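PDB 6I1A: rutinosidase from Aspergillus niger, which hydrolyses rutinosides such as rutin, releasing the disaccharide rutinose, and probably also acts as an exo-1,3-beta-glucanase on cell-wall beta-glucan. Local coordinates for residues S39-K44 with G64-H69; D172-F177 with Y187-I192; T346-A349 with E353-D356. All blocks are in the same frame, centred on the assembly; numbering follows the deposited sequence.

Contact 1. Residues S39-K44 with G64-H69; sequences SLFWDK and GPVLEH. With NAG (2-acetamido-2-deoxy-beta-D-glucopyranose), chain G; EDO (1,2-ethanediol), chain M.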
ATOM      1  N   SER A  39     -15.731  23.786  10.966  1.00 16.01           N
ATOM      2  CA  SER A  39     -14.755  24.902  10.835  1.00 16.64           C
ATOM      3  C   SER A  39     -15.175  26.089  11.720  1.00 15.84           C
ATOM      4  O   SER A  39     -14.264  26.697  12.246  1.00 17.74           O
ATOM      5  CB  SER A  39     -14.663  25.352   9.357  1.00 17.93           C
ATOM      6  OG  SER A  39     -14.274  24.244   8.553  1.00 19.73           O
ATOM      7  N   LEU A  40     -16.465  26.368  11.819  1.00 16.02           N
ATOM      8  CA  LEU A  40     -16.915  27.565  12.595  1.00 17.36           C
ATOM      9  C   LEU A  40     -16.583  27.311  14.061  1.00 20.75           C
ATOM     10  O   LEU A  40     -15.920  28.168  14.685  1.00 18.29           O
ATOM     11  CB  LEU A  40     -18.402  27.782  12.401  1.00 20.30           C
ATOM     12  CG  LEU A  40     -19.000  28.929  13.214  1.00 22.60           C
ATOM     13  CD1 LEU A  40     -18.203  30.211  12.998  1.00 25.26           C
ATOM     14  CD2 LEU A  40     -20.456  29.120  12.809  1.00 27.86           C
ATOM     15  N   PHE A  41     -16.826  26.091  14.504  1.00 17.06           N
ATOM     16  CA  PHE A  41     -16.510  25.757  15.920  1.00 16.64           C
ATOM     17  C   PHE A  41     -15.030  25.948  16.157  1.00 16.72           C
ATOM     18  O   PHE A  41     -14.616  26.548  17.171  1.00 17.00           O
ATOM     19  CB  PHE A  41     -17.011  24.343  16.200  1.00 17.28           C
ATOM     20  CG  PHE A  41     -16.665  23.893  17.590  1.00 17.06           C
ATOM     21  CD1 PHE A  41     -17.403  24.367  18.656  1.00 18.31           C
ATOM     22  CD2 PHE A  41     -15.645  22.991  17.826  1.00 18.80           C
ATOM     23  CE1 PHE A  41     -17.096  23.921  19.952  1.00 20.13           C
ATOM     24  CE2 PHE A  41     -15.330  22.587  19.114  1.00 19.06           C
ATOM     25  CZ  PHE A  41     -16.038  23.103  20.177  1.00 19.84           C
ATOM     26  N   TRP A  42     -14.192  25.309  15.375  1.00 14.65           N
ATOM     27  CA  TRP A  42     -12.739  25.310  15.560  1.00 14.87           C
ATOM     28  C   TRP A  42     -12.180  26.721  15.457  1.00 16.01           C
ATOM     29  O   TRP A  42     -11.299  27.140  16.248  1.00 16.88           O
ATOM     30  CB  TRP A  42     -12.012  24.353  14.617  1.00 15.11           C
ATOM     31  CG  TRP A  42     -10.734  23.865  15.205  1.00 14.69           C
ATOM     32  CD1 TRP A  42      -9.471  24.311  15.039  1.00 14.53           C
ATOM     33  CD2 TRP A  42     -10.646  22.809  16.206  1.00 14.30           C
ATOM     34  NE1 TRP A  42      -8.581  23.600  15.798  1.00 15.21           N
ATOM     35  CE2 TRP A  42      -9.306  22.686  16.548  1.00 15.00           C
ATOM     36  CE3 TRP A  42     -11.596  21.944  16.755  1.00 13.80           C
ATOM     37  CZ2 TRP A  42      -8.852  21.685  17.420  1.00 16.91           C
ATOM     38  CZ3 TRP A  42     -11.155  20.971  17.650  1.00 14.83           C
ATOM     39  CH2 TRP A  42      -9.809  20.868  17.963  1.00 15.07           C
ATOM     40  N   ASP A  43     -12.639  27.472  14.447  1.00 18.16           N
ATOM     41  CA  ASP A  43     -12.085  28.827  14.254  1.00 17.91           C
ATOM     42  C   ASP A  43     -12.476  29.711  15.427  1.00 18.49           C
ATOM     43  O   ASP A  43     -11.619  30.540  15.826  1.00 20.69           O
ATOM     44  CB  ASP A  43     -12.614  29.401  12.941  1.00 19.34           C
ATOM     45  CG  ASP A  43     -12.060  28.754  11.699  1.00 21.78           C
ATOM     46  OD1 ASP A  43     -11.160  27.909  11.803  1.00 23.33           O
ATOM     47  OD2 ASP A  43     -12.576  29.111  10.602  1.00 23.34           O
ATOM     48  N   LYS A  44     -13.676  29.578  15.951  1.00 17.04           N
ATOM     49  CA  LYS A  44     -14.168  30.396  17.091  1.00 18.76           C
ATOM     50  C   LYS A  44     -13.457  30.024  18.402  1.00 20.75           C
ATOM     51  O   LYS A  44     -13.122  30.930  19.190  1.00 21.09           O
ATOM     52  CB  LYS A  44     -15.670  30.255  17.271  1.00 23.32           C
ATOM     53  CG  LYS A  44     -16.299  31.208  18.273  1.00 31.57           C
ATOM     54  CD  LYS A  44     -17.784  31.232  18.116  1.00 36.59           C
ATOM     55  CE  LYS A  44     -18.436  32.107  19.164  1.00 42.51           C
ATOM     56  NZ  LYS A  44     -19.806  31.623  19.445  1.00 52.44           N
ATOM     57  N   GLY A  64     -15.376  23.638  29.654  1.00 18.23           N
ATOM     58  CA  GLY A  64     -16.565  22.851  30.009  1.00 18.38           C
ATOM     59  C   GLY A  64     -17.853  23.428  29.448  1.00 19.74           C
ATOM     60  O   GLY A  64     -18.648  22.778  28.765  1.00 18.00           O
ATOM     61  N   PRO A  65     -18.159  24.711  29.747  1.00 20.72           N
ATOM     62  CA  PRO A  65     -19.395  25.290  29.242  1.00 20.40           C
ATOM     63  C   PRO A  65     -19.533  25.237  27.706  1.00 17.84           C
ATOM     64  O   PRO A  65     -20.582  24.892  27.246  1.00 20.20           O
ATOM     65  CB  PRO A  65     -19.325  26.727  29.781  1.00 23.65           C
ATOM     66  CG  PRO A  65     -18.558  26.583  31.070  1.00 22.56           C
ATOM     67  CD  PRO A  65     -17.481  25.551  30.754  1.00 21.20           C
ATOM     68  N   VAL A  66     -18.430  25.444  26.999  1.00 18.05           N
ATOM     69  CA  VAL A  66     -18.443  25.431  25.515  1.00 17.61           C
ATOM     70  C   VAL A  66     -18.724  23.996  25.057  1.00 18.51           C
ATOM     71  O   VAL A  66     -19.592  23.800  24.217  1.00 18.67           O
ATOM     72  CB  VAL A  66     -17.138  25.977  24.938  1.00 18.13           C
ATOM     73  CG1 VAL A  66     -16.987  25.614  23.475  1.00 20.64           C
ATOM     74  CG2 VAL A  66     -17.036  27.487  25.116  1.00 18.86           C
ATOM     75  N   LEU A  67     -18.017  23.024  25.653  1.00 18.17           N
ATOM     76  CA  LEU A  67     -18.211  21.626  25.178  1.00 17.11           C
ATOM     77  C   LEU A  67     -19.588  21.108  25.573  1.00 16.78           C
ATOM     78  O   LEU A  67     -20.220  20.386  24.781  1.00 15.83           O
ATOM     79  CB  LEU A  67     -17.057  20.741  25.679  1.00 16.65           C
ATOM     80  CG  LEU A  67     -15.736  21.078  25.024  1.00 16.89           C
ATOM     81  CD1 LEU A  67     -14.610  20.216  25.582  1.00 17.12           C
ATOM     82  CD2 LEU A  67     -15.813  20.906  23.506  1.00 19.03           C
ATOM     83  N   GLU A  68     -20.067  21.380  26.805  1.00 16.28           N
ATOM     84  CA  GLU A  68     -21.385  20.898  27.230  1.00 16.56           C
ATOM     85  C   GLU A  68     -22.453  21.408  26.263  1.00 17.17           C
ATOM     86  O   GLU A  68     -23.421  20.704  25.940  1.00 18.57           O
ATOM     87  CB  GLU A  68     -21.705  21.391  28.641  1.00 18.21           C
ATOM     88  CG  GLU A  68     -20.905  20.680  29.729  1.00 18.63           C
ATOM     89  CD  GLU A  68     -21.226  19.222  30.029  1.00 17.91           C
ATOM     90  OE1 GLU A  68     -22.255  18.747  29.552  1.00 20.34           O
ATOM     91  OE2 GLU A  68     -20.440  18.564  30.762  1.00 19.58           O
ATOM     92  N   HIS A  69     -22.300  22.655  25.800  1.00 18.24           N
ATOM     93  CA  HIS A  69     -23.287  23.213  24.849  1.00 19.79           C
ATOM     94  C   HIS A  69     -23.257  22.390  23.549  1.00 18.10           C
ATOM     95  O   HIS A  69     -24.318  22.039  23.014  1.00 19.36           O
ATOM     96  CB  HIS A  69     -23.007  24.702  24.596  1.00 19.93           C
ATOM     97  CG  HIS A  69     -23.925  25.257  23.567  1.00 22.55           C
ATOM     98  ND1 HIS A  69     -25.244  25.541  23.857  1.00 30.42           N
ATOM     99  CD2 HIS A  69     -23.752  25.478  22.246  1.00 26.00           C
ATOM    100  CE1 HIS A  69     -25.829  26.017  22.768  1.00 25.94           C
ATOM    101  NE2 HIS A  69     -24.958  25.978  21.767  1.00 29.58           N
TER
HETATM  102  C1  NAG G 405     -15.219  28.165   6.338  1.00 24.93           C
HETATM  103  C2  NAG G 405     -15.123  29.434   5.476  1.00 26.25           C
HETATM  104  C3  NAG G 405     -14.612  30.568   6.328  1.00 28.82           C
HETATM  105  C4  NAG G 405     -15.491  30.756   7.513  1.00 26.54           C
HETATM  106  C5  NAG G 405     -15.443  29.427   8.267  1.00 25.86           C
HETATM  107  C6  NAG G 405     -16.226  29.398   9.558  1.00 29.05           C
HETATM  108  C7  NAG G 405     -14.634  28.835   3.154  1.00 40.28           C
HETATM  109  C8  NAG G 405     -16.083  29.066   2.869  1.00 35.86           C
HETATM  110  N2  NAG G 405     -14.154  29.160   4.383  1.00 33.44           N
HETATM  111  O3  NAG G 405     -14.568  31.741   5.502  1.00 29.62           O
HETATM  112  O4  NAG G 405     -14.945  31.792   8.406  1.00 22.54           O
HETATM  113  O5  NAG G 405     -16.060  28.464   7.379  1.00 24.66           O
HETATM  114  O6  NAG G 405     -17.562  29.841   9.292  1.00 32.52           O
HETATM  115  O7  NAG G 405     -13.941  28.257   2.329  1.00 53.64           O
HETATM  116  C1  EDO M 411     -10.590  24.538  10.739  1.00 28.15           C
HETATM  117  O1  EDO M 411     -11.371  25.611  10.220  1.00 32.69           O
HETATM  118  C2  EDO M 411     -10.697  23.371   9.819  1.00 28.24           C
HETATM  119  O2  EDO M 411     -11.993  22.945   9.479  1.00 23.02           O

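Contact 2. Residues D172-F177 with Y187-I192; sequences DQVINF and YTLEPI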
ATOM      1  N   ASP A 172     -13.629  -0.615  32.535  1.00 15.31           N
ATOM      2  CA  ASP A 172     -14.584  -1.011  33.578  1.00 14.39           C
ATOM      3  C   ASP A 172     -15.796  -0.083  33.580  1.00 15.39           C
ATOM      4  O   ASP A 172     -16.960  -0.556  33.814  1.00 14.15           O
ATOM      5  CB  ASP A 172     -13.943  -0.972  34.961  1.00 14.64           C
ATOM      6  CG  ASP A 172     -13.021  -2.154  35.248  1.00 18.14           C
ATOM      7  OD1 ASP A 172     -13.121  -3.177  34.565  1.00 18.44           O
ATOM      8  OD2 ASP A 172     -12.187  -2.034  36.198  1.00 20.89           O
ATOM      9  N   GLN A 173     -15.605   1.212  33.389  1.00 13.33           N
ATOM     10  CA  GLN A 173     -16.739   2.175  33.357  1.00 12.64           C
ATOM     11  C   GLN A 173     -17.620   1.896  32.157  1.00 15.01           C
ATOM     12  O   GLN A 173     -18.864   1.976  32.294  1.00 14.29           O
ATOM     13  CB  GLN A 173     -16.240   3.616  33.366  1.00 14.49           C
ATOM     14  CG  GLN A 173     -15.542   3.999  34.642  1.00 16.18           C
ATOM     15  CD  GLN A 173     -16.480   3.907  35.820  1.00 19.97           C
ATOM     16  OE1 GLN A 173     -17.618   4.400  35.788  1.00 21.41           O
ATOM     17  NE2 GLN A 173     -15.947   3.326  36.884  1.00 22.10           N
ATOM     18  N   VAL A 174     -17.044   1.574  31.014  1.00 13.64           N
ATOM     19  CA  VAL A 174     -17.865   1.290  29.805  1.00 13.86           C
ATOM     20  C   VAL A 174     -18.667   0.008  30.037  1.00 13.87           C
ATOM     21  O   VAL A 174     -19.870  -0.046  29.726  1.00 14.63           O
ATOM     22  CB  VAL A 174     -17.016   1.212  28.530  1.00 12.68           C
ATOM     23  CG1 VAL A 174     -17.901   0.860  27.343  1.00 14.03           C
ATOM     24  CG2 VAL A 174     -16.292   2.537  28.318  1.00 12.99           C
ATOM     25  N   ILE A 175     -18.026  -1.043  30.581  1.00 14.30           N
ATOM     26  CA  ILE A 175     -18.748  -2.314  30.892  1.00 13.87           C
ATOM     27  C   ILE A 175     -19.896  -2.013  31.837  1.00 14.13           C
ATOM     28  O   ILE A 175     -21.028  -2.510  31.582  1.00 15.03           O
ATOM     29  CB  ILE A 175     -17.803  -3.358  31.505  1.00 15.00           C
ATOM     30  CG1 ILE A 175     -16.737  -3.827  30.504  1.00 14.44           C
ATOM     31  CG2 ILE A 175     -18.610  -4.539  32.053  1.00 15.89           C
ATOM     32  CD1 ILE A 175     -15.572  -4.562  31.120  1.00 15.35           C
ATOM     33  N   ASN A 176     -19.640  -1.240  32.854  1.00 14.21           N
ATOM     34  CA  ASN A 176     -20.717  -0.895  33.841  1.00 16.22           C
ATOM     35  C   ASN A 176     -21.846  -0.127  33.147  1.00 17.10           C
ATOM     36  O   ASN A 176     -23.029  -0.382  33.395  1.00 17.03           O
ATOM     37  CB  ASN A 176     -20.185  -0.073  35.015  1.00 17.51           C
ATOM     38  CG  ASN A 176     -21.244   0.251  36.039  1.00 21.32           C
ATOM     39  OD1 ASN A 176     -21.724  -0.690  36.706  1.00 26.20           O
ATOM     40  ND2 ASN A 176     -21.613   1.514  36.146  1.00 23.27           N
ATOM     41  N   PHE A 177     -21.512   0.804  32.239  1.00 15.46           N
ATOM     42  CA  PHE A 177     -22.548   1.547  31.484  1.00 16.04           C
ATOM     43  C   PHE A 177     -23.424   0.539  30.717  1.00 16.06           C
ATOM     44  O   PHE A 177     -24.665   0.674  30.713  1.00 15.77           O
ATOM     45  CB  PHE A 177     -21.830   2.507  30.542  1.00 15.22           C
ATOM     46  CG  PHE A 177     -22.762   3.347  29.695  1.00 14.49           C
ATOM     47  CD1 PHE A 177     -23.323   2.827  28.537  1.00 15.38           C
ATOM     48  CD2 PHE A 177     -23.022   4.653  30.033  1.00 15.15           C
ATOM     49  CE1 PHE A 177     -24.182   3.596  27.757  1.00 14.50           C
ATOM     50  CE2 PHE A 177     -23.886   5.438  29.260  1.00 17.16           C
ATOM     51  CZ  PHE A 177     -24.452   4.913  28.140  1.00 15.80           C
ATOM     52  N   TYR A 187     -25.254  -3.322  22.690  1.00 13.76           N
ATOM     53  CA  TYR A 187     -23.932  -2.635  22.693  1.00 14.12           C
ATOM     54  C   TYR A 187     -22.803  -3.567  22.320  1.00 15.68           C
ATOM     55  O   TYR A 187     -22.728  -4.766  22.752  1.00 16.86           O
ATOM     56  CB  TYR A 187     -23.641  -2.034  24.051  1.00 14.17           C
ATOM     57  CG  TYR A 187     -24.618  -0.970  24.452  1.00 14.36           C
ATOM     58  CD1 TYR A 187     -25.794  -1.319  25.138  1.00 14.91           C
ATOM     59  CD2 TYR A 187     -24.438   0.378  24.192  1.00 14.81           C
ATOM     60  CE1 TYR A 187     -26.720  -0.355  25.527  1.00 15.28           C
ATOM     61  CE2 TYR A 187     -25.339   1.340  24.591  1.00 16.08           C
ATOM     62  CZ  TYR A 187     -26.502   0.981  25.266  1.00 15.52           C
ATOM     63  OH  TYR A 187     -27.353   1.970  25.632  1.00 15.94           O
ATOM     64  N   THR A 188     -21.856  -3.007  21.568  1.00 13.37           N
ATOM     65  CA  THR A 188     -20.535  -3.573  21.286  1.00 13.47           C
ATOM     66  C   THR A 188     -19.497  -2.636  21.878  1.00 13.11           C
ATOM     67  O   THR A 188     -19.598  -1.428  21.739  1.00 12.72           O
ATOM     68  CB  THR A 188     -20.325  -3.832  19.791  1.00 12.16           C
ATOM     69  OG1 THR A 188     -21.180  -4.900  19.395  1.00 13.07           O
ATOM     70  CG2 THR A 188     -18.909  -4.097  19.396  1.00 12.63           C
ATOM     71  N   LEU A 189     -18.475  -3.191  22.544  1.00 12.38           N
ATOM     72  CA  LEU A 189     -17.428  -2.395  23.193  1.00 11.49           C
ATOM     73  C   LEU A 189     -16.169  -2.371  22.324  1.00 11.25           C
ATOM     74  O   LEU A 189     -15.602  -3.444  21.998  1.00 12.66           O
ATOM     75  CB  LEU A 189     -17.115  -3.056  24.554  1.00 11.56           C
ATOM     76  CG  LEU A 189     -16.296  -2.249  25.526  1.00 13.77           C
ATOM     77  CD1 LEU A 189     -16.494  -2.769  26.993  1.00 14.98           C
ATOM     78  CD2 LEU A 189     -14.867  -2.340  25.210  1.00 16.07           C
ATOM     79  N   GLU A 190     -15.724  -1.176  21.953  1.00 10.95           N
ATOM     80  CA  GLU A 190     -14.513  -0.979  21.145  1.00 11.43           C
ATOM     81  C   GLU A 190     -13.466  -0.228  21.960  1.00 10.68           C
ATOM     82  O   GLU A 190     -13.584   0.989  22.194  1.00 10.66           O
ATOM     83  CB  GLU A 190     -14.821  -0.168  19.878  1.00 11.52           C
ATOM     84  CG  GLU A 190     -13.623  -0.083  18.960  1.00 11.50           C
ATOM     85  CD  GLU A 190     -13.936   0.409  17.575  1.00 13.65           C
ATOM     86  OE1 GLU A 190     -14.882   1.205  17.395  1.00 13.03           O
ATOM     87  OE2 GLU A 190     -13.266  -0.091  16.630  1.00 12.99           O
ATOM     88  N   PRO A 191     -12.447  -0.948  22.494  1.00 11.72           N
ATOM     89  CA  PRO A 191     -11.589  -0.357  23.530  1.00 11.05           C
ATOM     90  C   PRO A 191     -10.345   0.405  23.075  1.00 11.56           C
ATOM     91  O   PRO A 191      -9.604   0.935  23.903  1.00 11.79           O
ATOM     92  CB  PRO A 191     -11.164  -1.642  24.288  1.00 11.44           C
ATOM     93  CG  PRO A 191     -11.043  -2.676  23.236  1.00 12.53           C
ATOM     94  CD  PRO A 191     -12.274  -2.392  22.372  1.00 11.71           C
ATOM     95  N   ILE A 192     -10.132   0.479  21.761  1.00 11.05           N
ATOM     96  CA  ILE A 192      -9.018   1.300  21.242  1.00 11.65           C
ATOM     97  C   ILE A 192      -9.365   1.702  19.810  1.00 11.21           C
ATOM     98  O   ILE A 192     -10.161   1.005  19.148  1.00 11.32           O
ATOM     99  CB  ILE A 192      -7.663   0.541  21.325  1.00 10.87           C
ATOM    100  CG1 ILE A 192      -6.448   1.491  21.277  1.00 11.78           C
ATOM    101  CG2 ILE A 192      -7.556  -0.555  20.290  1.00 12.83           C
ATOM    102  CD1 ILE A 192      -5.169   0.828  21.827  1.00 12.39           C
TER

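Contact 3. Residues T346-A349 with E353-D356; sequences TSVA and EQKD. With EDO (1,2-ethanediol), chain U.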
ATOM      1  N   THR A 346     -12.917  22.773   4.429  1.00 17.81           N
ATOM      2  CA  THR A 346     -11.584  22.588   3.820  1.00 18.53           C
ATOM      3  C   THR A 346     -11.776  22.171   2.339  1.00 19.16           C
ATOM      4  O   THR A 346     -12.608  21.308   2.018  1.00 17.99           O
ATOM      5  CB  THR A 346     -10.749  21.520   4.537  1.00 22.49           C
ATOM      6  OG1 THR A 346     -10.672  21.873   5.926  1.00 22.54           O
ATOM      7  CG2 THR A 346      -9.349  21.384   3.958  1.00 23.81           C
ATOM      8  N   SER A 347     -11.045  22.828   1.426  1.00 20.75           N
ATOM      9  CA  SER A 347     -11.074  22.442  -0.004  1.00 21.28           C
ATOM     10  C   SER A 347     -10.581  21.003  -0.265  1.00 20.36           C
ATOM     11  O   SER A 347      -9.780  20.456   0.517  1.00 21.62           O
ATOM     12  CB  SER A 347     -10.206  23.405  -0.772  1.00 26.36           C
ATOM     13  OG  SER A 347     -10.591  23.298  -2.109  1.00 37.42           O
ATOM     14  N   VAL A 348     -11.157  20.336  -1.268  1.00 19.42           N
ATOM     15  CA  VAL A 348     -10.654  19.027  -1.747  1.00 20.32           C
ATOM     16  C   VAL A 348     -10.001  19.243  -3.119  1.00 21.61           C
ATOM     17  O   VAL A 348     -10.407  20.185  -3.801  1.00 21.02           O
ATOM     18  CB  VAL A 348     -11.787  17.985  -1.775  1.00 20.40           C
ATOM     19  CG1 VAL A 348     -12.451  17.873  -0.395  1.00 20.24           C
ATOM     20  CG2 VAL A 348     -12.792  18.295  -2.872  1.00 22.40           C
ATOM     21  N   ALA A 349      -9.178  18.305  -3.564  1.00 19.09           N
ATOM     22  CA  ALA A 349      -8.661  18.318  -4.948  1.00 18.82           C
ATOM     23  C   ALA A 349      -9.858  18.026  -5.871  1.00 20.33           C
ATOM     24  O   ALA A 349     -10.501  16.989  -5.748  1.00 20.32           O
ATOM     25  CB  ALA A 349      -7.562  17.304  -5.097  1.00 19.97           C
ATOM     26  N   GLU A 353     -15.959  21.002  -1.322  1.00 16.51           N
ATOM     27  CA  GLU A 353     -15.318  21.117   0.014  1.00 17.68           C
ATOM     28  C   GLU A 353     -15.573  19.822   0.796  1.00 15.19           C
ATOM     29  O   GLU A 353     -16.415  19.035   0.410  1.00 15.92           O
ATOM     30  CB  GLU A 353     -15.921  22.290   0.771  1.00 19.16           C
ATOM     31  CG  GLU A 353     -15.556  23.637   0.157  1.00 23.64           C
ATOM     32  CD  GLU A 353     -16.276  24.802   0.805  1.00 26.77           C
ATOM     33  OE1 GLU A 353     -17.310  24.594   1.481  1.00 27.55           O
ATOM     34  OE2 GLU A 353     -15.815  25.908   0.570  1.00 37.01           O
ATOM     35  N   GLN A 354     -14.858  19.658   1.916  1.00 15.49           N
ATOM     36  CA  GLN A 354     -15.040  18.375   2.659  1.00 14.55           C
ATOM     37  C   GLN A 354     -16.492  18.153   3.059  1.00 14.67           C
ATOM     38  O   GLN A 354     -16.982  17.026   2.998  1.00 15.03           O
ATOM     39  CB  GLN A 354     -14.081  18.284   3.835  1.00 14.63           C
ATOM     40  CG  GLN A 354     -12.658  18.058   3.400  1.00 15.85           C
ATOM     41  CD  GLN A 354     -11.730  17.711   4.536  1.00 18.96           C
ATOM     42  OE1 GLN A 354     -11.808  18.254   5.618  1.00 19.22           O
ATOM     43  NE2 GLN A 354     -10.880  16.731   4.301  1.00 22.28           N
ATOM     44  N   LYS A 355     -17.241  19.177   3.459  1.00 14.26           N
ATOM     45  CA  LYS A 355     -18.629  18.967   3.824  1.00 15.06           C
ATOM     46  C   LYS A 355     -19.480  18.327   2.724  1.00 16.35           C
ATOM     47  O   LYS A 355     -20.478  17.702   3.036  1.00 18.29           O
ATOM     48  CB  LYS A 355     -19.287  20.229   4.371  1.00 17.97           C
ATOM     49  CG  LYS A 355     -19.429  21.359   3.360  1.00 23.25           C
ATOM     50  CD  LYS A 355     -20.106  22.587   3.914  1.00 34.51           C
ATOM     51  CE  LYS A 355     -20.103  23.731   2.916  1.00 41.54           C
ATOM     52  NZ  LYS A 355     -20.559  23.270   1.574  1.00 48.61           N
ATOM     53  N   ASP A 356     -19.092  18.455   1.456  1.00 14.59           N
ATOM     54  CA  ASP A 356     -19.843  17.815   0.365  1.00 15.23           C
ATOM     55  C   ASP A 356     -19.650  16.286   0.329  1.00 14.48           C
ATOM     56  O   ASP A 356     -20.498  15.620  -0.245  1.00 15.68           O
ATOM     57  CB  ASP A 356     -19.385  18.427  -0.972  1.00 15.18           C
ATOM     58  CG  ASP A 356     -19.700  19.925  -1.092  1.00 16.82           C
ATOM     59  OD1 ASP A 356     -20.788  20.304  -0.681  1.00 19.73           O
ATOM     60  OD2 ASP A 356     -18.820  20.640  -1.530  1.00 21.41           O
TER
HETATM   61  C1  EDO U 419     -10.427  14.230   7.247  1.00 37.22           C
HETATM   62  O1  EDO U 419      -9.626  15.387   7.017  1.00 38.01           O
HETATM   63  C2  EDO U 419     -11.874  14.525   7.575  1.00 28.68           C
HETATM   64  O2  EDO U 419     -12.130  14.877   8.965  1.00 28.72           O
HETATM   65  O   HOH W   1     -12.918  20.517   6.718  1.00 18.80           O

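Contact 1. Residues S39-K44 with G64-H69
One ring bridges two helices here: Phe-41 alone represents segment 39-44, and it touches both Val-66 and Leu-67. The backbones stay well apart, with CA of Phe-41 and CA of Val-66, the closest such pair, separated by 9.8 Å. The span is covered because Phe-41 has CG anti to its backbone N (chi1 177°), which carries the far end of the ring across to the other helix. There CE1 of Phe-41 lies 3.9 Å from CG1 of Val-66 in an oblique approach. The neighbouring CZ of Phe-41 is 4.0 Å from CD2 of Leu-67, a methyl at the ring edge, near its plane. The contact is wholly apolar and small, burying 91 Å².

On the flank of helix 39-45 turned from this contact, Ser-39 and Asp-43 hold an ethanediol: OG of Ser-39 donates to its O2 at 2.8 Å, while its O1 donates to OD1 of Asp-43. CA of Leu-40 comes within 3.6 Å of C6 of an attached N-acetylglucosamine.

Helix 52-59 packs against both helices, its Leu-55 on Phe-41 and Trp-42 and its Leu-59 on Val-66, while Arg-70, further along helix 63-73, makes a cation-pi contact with Phe-41.

Contact 2. Residues D172-F177 with Y187-I192
Leu-189 meets Val-174 and Ile-175 of the helix, and its side chain can be followed outward from strand 187-190. CB points at the helix but remains 4.9 Å from CG1 of Val-174. One bond further, CG reaches that same methyl at 3.9 Å, placed there by a chi1 of -167° that sets CG anti to the backbone N. CD1 then settles between two partners, 3.9 Å from CG1 of Val-174 and 3.7 Å from CG1 of Ile-175, whereas CD2 diverges and takes no part in this pairing. Both helix residues are crossed at a slant, so Leu-189 is gripped through CG and one methyl.

A second, aromatic pair lies beside it. CE1 of Phe-177 stands 4.1 Å from CE2 of Tyr-187, which sits at the edge of the Phe-177 ring; the two side chains cross at about a right angle. Trp-100 adds an edge-to-face contact to Phe-177, and Ala-121 and Ile-125 of helix 113-128 pack against Tyr-187.

The segment axes pass 9.8 Å apart and run antiparallel, at 177°. Strand 187-190 also shares backbone hydrogen bonds with strand 131-136 through Thr-188 and Glu-190 and with Pro-238 and Met-240 through Leu-189. An outer helix packed antiparallel on the inner strand that follows it is the layering of a TIM barrel, the fold of glycoside hydrolase family 5.

Contact 3. Residues T346-A349 with E353-D356
The backbones of Ser-347 and Glu-353 are joined by a single beta bridge, beside which N of Gln-354 donates to O of Thr-346 at 2.8 Å, with an N-H...O angle of 148°. CA of Glu-353 makes a further C-H...O contact with the same carbonyl oxygen.

Thr-346 and Gln-354 send their side chains the same way, side by side. A water joins their ends: it accepts from OG1 of Thr-346 at 2.7 Å and donates to OE1 of Gln-354 at 2.8 Å, which holds the amide at its oxygen. The amide nitrogen NE2 of Gln-354 donates to O1 of an ethanediol at 3.3 Å, and also to OE1 of Gln-307, so both ends of the amide are engaged. Along the chain of Gln-354, CG lies 3.8 Å from CG1 of Val-348, the branch that also approaches the backbone N of Gln-354; these two side chains cross obliquely.

The bridge closes a tight surface turn, with three residues between the segments, within the link that runs from strand 334-337 to helix 355-358. At the turn's second arm a salt-bridge network forms among Glu-353, Lys-355 and Asp-356. NZ of Lys-355 is 3.5 Å from OE1 of Glu-353, with a longer link to OD1 of Asp-356. The other oxygen of that carboxylate, OD2 of Asp-356, takes the N-H of Glu-353 at 2.9 Å in a nearly straight bond (167°), approached on its anti side and somewhat out of the carboxylate plane. The backbone N of Asp-356 in turn donates to O of Glu-353. A protein-attached N-acetylglucosamine touches Glu-353, and Asn-345 packs on its side chain.

From the N terminus, contact 1 comes first, closing an excursion of 19 residues, about half of them helical, that contains the whole of helix 52-59. Contact 2 follows, closing the turn from barrel helix 161-179 into strand 187-190 after nine residues. Contact 3 closes the tightest loop, of three residues, late in the chain. The three lie in series; none nests in or crosses another. Contacts 1 and 3 are neighbours in space, their nearest atoms about 5 Å apart: Ser-39 OG bonds to Asn-345 N, and one attached glycan lies beside Ser-39, Leu-40, Asp-43 and Glu-353. Contact 2 belongs to the barrel wall, across the chain's centre from contact 3, with nearest atoms about 21 Å apart.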